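PCF11 protein (Saccharomyces cerevisiae, PDB 1SZ9) probably binds the carboxy-terminal domain of RNA polymerase II through its CTD-interacting domain, linking transcription to 3'-end processing of mRNA. Local coordinates at residues Y90-L95 and F134-A140. Numbering follows the deposited sequence.
Sequences YKRTYL and FLIKASA
The ring of F134 carries K91 on one face and has Y94 and L95 at its edge. K91 CG sits over that face in a CH-pi contact, 3.9 Å from the ring centroid and 17° off the normal; with the chain extended beyond CG, CD and CE also run along the CD1-CE1 side. F134 points its edge at the face of Y94, an offset edge-to-face pair with the planes at 90° and the ring centroids 5.3 Å apart; the closest atoms are F134 CZ and Y94 CD1, at 3.6 Å. L95 CD2 reaches the same CZ at the F134 rim. On the same side of the Y94 ring as F134, L135 CD2 comes obliquely to Y94 CE2 at 3.5 Å, while L135 CD1 lies 3.8 Å from Y90 OH, so one leucine fork touches two tyrosines a helical turn apart. Y94 CG is anti to its own N (chi1 -170°), which carries the phenol across to the far segment, where OH lies 3.2 Å from A140 CB. A water 2.7 Å from Y94 OH, in the ring plane, donates to A138 O. Helix 125-137 ends in a Schellman motif with S139 at C-prime, closed by A140 N to L135 O and S139 N to I136 O; A138 N also reaches L135 O, from the opposite face of its plane. An alanine at Y94 is likely to leave the F134 edge without its aromatic face and the water without its phenol partner. F109 of helix 99-112 touches both Y90 and L135, so helices 86-95 and 125-137 also meet through a third helix of this all-helical CID domain. No direct hydrogen bond joins the segments: apolar and aromatic packing holds them, with one water bridging the polar end.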
ATOM      1  N   TYR A  90       0.363   7.356  -4.085  1.00 22.50           N
ATOM      2  CA  TYR A  90       1.476   7.735  -3.241  1.00 21.74           C
ATOM      3  C   TYR A  90       1.658   9.248  -3.188  1.00 21.20           C
ATOM      4  O   TYR A  90       1.739   9.832  -2.113  1.00 21.15           O
ATOM      5  CB  TYR A  90       2.756   7.059  -3.740  1.00 20.17           C
ATOM      6  CG  TYR A  90       3.970   7.326  -2.864  1.00 19.93           C
ATOM      7  CD1 TYR A  90       4.658   8.535  -2.933  1.00 19.69           C
ATOM      8  CD2 TYR A  90       4.415   6.373  -1.956  1.00 20.32           C
ATOM      9  CE1 TYR A  90       5.768   8.784  -2.113  1.00 19.65           C
ATOM     10  CE2 TYR A  90       5.512   6.609  -1.142  1.00 19.26           C
ATOM     11  CZ  TYR A  90       6.185   7.816  -1.226  1.00 19.25           C
ATOM     12  OH  TYR A  90       7.281   8.039  -0.430  1.00 19.26           O
ATOM     13  N   LYS A  91       1.748   9.865  -4.360  1.00 21.22           N
ATOM     14  CA  LYS A  91       1.923  11.301  -4.476  1.00 22.22           C
ATOM     15  C   LYS A  91       0.780  12.072  -3.803  1.00 23.74           C
ATOM     16  O   LYS A  91       1.022  13.020  -3.065  1.00 22.74           O
ATOM     17  CB  LYS A  91       1.997  11.693  -5.961  1.00 23.80           C
ATOM     18  CG  LYS A  91       1.959  13.199  -6.216  1.00 25.26           C
ATOM     19  CD  LYS A  91       2.290  13.547  -7.672  1.00 28.06           C
ATOM     20  CE  LYS A  91       2.236  15.076  -7.914  1.00 30.72           C
ATOM     21  NZ  LYS A  91       2.626  15.458  -9.320  1.00 33.49           N
ATOM     22  N   ARG A  92      -0.460  11.666  -4.054  1.00 24.13           N
ATOM     23  CA  ARG A  92      -1.596  12.365  -3.455  1.00 27.31           C
ATOM     24  C   ARG A  92      -1.561  12.260  -1.941  1.00 24.10           C
ATOM     25  O   ARG A  92      -1.821  13.244  -1.249  1.00 22.30           O
ATOM     26  CB  ARG A  92      -2.926  11.815  -3.995  1.00 30.97           C
ATOM     27  CG  ARG A  92      -3.234  12.318  -5.401  1.00 40.41           C
ATOM     28  CD  ARG A  92      -4.293  11.489  -6.112  1.00 45.72           C
ATOM     29  NE  ARG A  92      -4.326  11.802  -7.542  1.00 50.61           N
ATOM     30  CZ  ARG A  92      -4.971  11.084  -8.459  1.00 51.78           C
ATOM     31  NH1 ARG A  92      -5.650   9.996  -8.107  1.00 52.87           N
ATOM     32  NH2 ARG A  92      -4.921  11.448  -9.735  1.00 51.71           N
ATOM     33  N   THR A  93      -1.222  11.079  -1.428  1.00 19.25           N
ATOM     34  CA  THR A  93      -1.150  10.883   0.015  1.00 19.79           C
ATOM     35  C   THR A  93      -0.052  11.751   0.616  1.00 20.04           C
ATOM     36  O   THR A  93      -0.266  12.438   1.606  1.00 18.55           O
ATOM     37  CB  THR A  93      -0.871   9.395   0.357  1.00 20.87           C
ATOM     38  OG1 THR A  93      -1.953   8.613  -0.135  1.00 21.31           O
ATOM     39  CG2 THR A  93      -0.747   9.162   1.887  1.00 17.70           C
ATOM     40  N   TYR A  94       1.123  11.704  -0.002  1.00 21.95           N
ATOM     41  CA  TYR A  94       2.278  12.469   0.448  1.00 21.87           C
ATOM     42  C   TYR A  94       1.937  13.958   0.559  1.00 23.01           C
ATOM     43  O   TYR A  94       2.319  14.633   1.516  1.00 22.52           O
ATOM     44  CB  TYR A  94       3.442  12.272  -0.543  1.00 20.30           C
ATOM     45  CG  TYR A  94       4.759  12.837  -0.053  1.00 19.58           C
ATOM     46  CD1 TYR A  94       5.012  14.204  -0.103  1.00 19.71           C
ATOM     47  CD2 TYR A  94       5.751  11.999   0.474  1.00 19.59           C
ATOM     48  CE1 TYR A  94       6.223  14.737   0.354  1.00 21.28           C
ATOM     49  CE2 TYR A  94       6.973  12.526   0.949  1.00 19.27           C
ATOM     50  CZ  TYR A  94       7.195  13.889   0.880  1.00 19.50           C
ATOM     51  OH  TYR A  94       8.375  14.424   1.322  1.00 19.51           O
ATOM     52  N   LEU A  95       1.206  14.463  -0.428  1.00 22.49           N
ATOM     53  CA  LEU A  95       0.819  15.871  -0.449  1.00 23.08           C
ATOM     54  C   LEU A  95      -0.222  16.231   0.608  1.00 23.28           C
ATOM     55  O   LEU A  95      -0.435  17.418   0.903  1.00 23.20           O
ATOM     56  CB  LEU A  95       0.289  16.236  -1.847  1.00 20.40           C
ATOM     57  CG  LEU A  95       1.358  16.153  -2.950  1.00 20.69           C
ATOM     58  CD1 LEU A  95       0.724  16.333  -4.307  1.00 22.89           C
ATOM     59  CD2 LEU A  95       2.445  17.224  -2.702  1.00 18.42           C
ATOM     60  N   PHE A 134       9.186  12.553  -8.213  1.00 23.09           N
ATOM     61  CA  PHE A 134       8.339  13.377  -7.370  1.00 23.56           C
ATOM     62  C   PHE A 134       9.041  13.669  -6.017  1.00 23.70           C
ATOM     63  O   PHE A 134       9.052  14.795  -5.553  1.00 21.89           O
ATOM     64  CB  PHE A 134       7.012  12.667  -7.111  1.00 23.82           C
ATOM     65  CG  PHE A 134       6.240  13.233  -5.942  1.00 24.75           C
ATOM     66  CD1 PHE A 134       5.629  14.487  -6.030  1.00 25.80           C
ATOM     67  CD2 PHE A 134       6.160  12.526  -4.741  1.00 24.87           C
ATOM     68  CE1 PHE A 134       4.948  15.030  -4.937  1.00 24.07           C
ATOM     69  CE2 PHE A 134       5.487  13.049  -3.634  1.00 25.09           C
ATOM     70  CZ  PHE A 134       4.876  14.308  -3.729  1.00 25.53           C
ATOM     71  N   LEU A 135       9.618  12.654  -5.384  1.00 23.38           N
ATOM     72  CA  LEU A 135      10.295  12.878  -4.107  1.00 23.09           C
ATOM     73  C   LEU A 135      11.464  13.872  -4.250  1.00 24.34           C
ATOM     74  O   LEU A 135      11.696  14.719  -3.369  1.00 20.97           O
ATOM     75  CB  LEU A 135      10.767  11.542  -3.512  1.00 18.81           C
ATOM     76  CG  LEU A 135       9.619  10.665  -2.952  1.00 21.20           C
ATOM     77  CD1 LEU A 135      10.193   9.380  -2.400  1.00 20.66           C
ATOM     78  CD2 LEU A 135       8.835  11.422  -1.841  1.00 15.84           C
ATOM     79  N   ILE A 136      12.211  13.756  -5.347  1.00 25.73           N
ATOM     80  CA  ILE A 136      13.309  14.685  -5.618  1.00 27.13           C
ATOM     81  C   ILE A 136      12.724  16.115  -5.732  1.00 27.96           C
ATOM     82  O   ILE A 136      13.241  17.057  -5.134  1.00 28.42           O
ATOM     83  CB  ILE A 136      14.024  14.306  -6.925  1.00 30.69           C
ATOM     84  CG1 ILE A 136      14.850  13.042  -6.707  1.00 30.85           C
ATOM     85  CG2 ILE A 136      14.918  15.460  -7.402  1.00 33.34           C
ATOM     86  CD1 ILE A 136      15.410  12.449  -8.004  1.00 35.49           C
ATOM     87  N   LYS A 137      11.631  16.269  -6.472  1.00 27.86           N
ATOM     88  CA  LYS A 137      10.993  17.585  -6.614  1.00 29.29           C
ATOM     89  C   LYS A 137      10.349  18.078  -5.317  1.00 28.72           C
ATOM     90  O   LYS A 137       9.867  19.201  -5.256  1.00 27.76           O
ATOM     91  CB  LYS A 137       9.924  17.579  -7.721  1.00 31.07           C
ATOM     92  CG  LYS A 137      10.487  17.558  -9.132  1.00 35.93           C
ATOM     93  CD  LYS A 137      11.512  18.687  -9.313  1.00 42.03           C
ATOM     94  CE  LYS A 137      12.370  18.495 -10.565  1.00 44.70           C
ATOM     95  NZ  LYS A 137      13.648  19.256 -10.419  1.00 48.30           N
ATOM     96  N   ALA A 138      10.319  17.232  -4.289  1.00 27.14           N
ATOM     97  CA  ALA A 138       9.750  17.628  -3.008  1.00 24.78           C
ATOM     98  C   ALA A 138      10.861  17.730  -1.956  1.00 24.50           C
ATOM     99  O   ALA A 138      10.593  17.738  -0.751  1.00 24.72           O
ATOM    100  CB  ALA A 138       8.688  16.614  -2.568  1.00 26.26           C
ATOM    101  N   SER A 139      12.108  17.813  -2.424  1.00 24.17           N
ATOM    102  CA  SER A 139      13.276  17.903  -1.541  1.00 26.24           C
ATOM    103  C   SER A 139      13.211  16.767  -0.523  1.00 22.73           C
ATOM    104  O   SER A 139      13.526  16.960   0.652  1.00 22.53           O
ATOM    105  CB  SER A 139      13.297  19.240  -0.797  1.00 26.25           C
ATOM    106  OG  SER A 139      12.979  20.303  -1.672  1.00 34.62           O
ATOM    107  N   ALA A 140      12.842  15.580  -0.991  1.00 22.49           N
ATOM    108  CA  ALA A 140      12.687  14.428  -0.108  1.00 21.98           C
ATOM    109  C   ALA A 140      13.578  13.242  -0.458  1.00 23.29           C
ATOM    110  O   ALA A 140      13.629  12.275   0.282  1.00 22.54           O
ATOM    111  CB  ALA A 140      11.213  13.991  -0.098  1.00 21.27           C
TER
HETATM  112  O   HOH W   1       8.608  17.062   1.192  1.00 23.17           O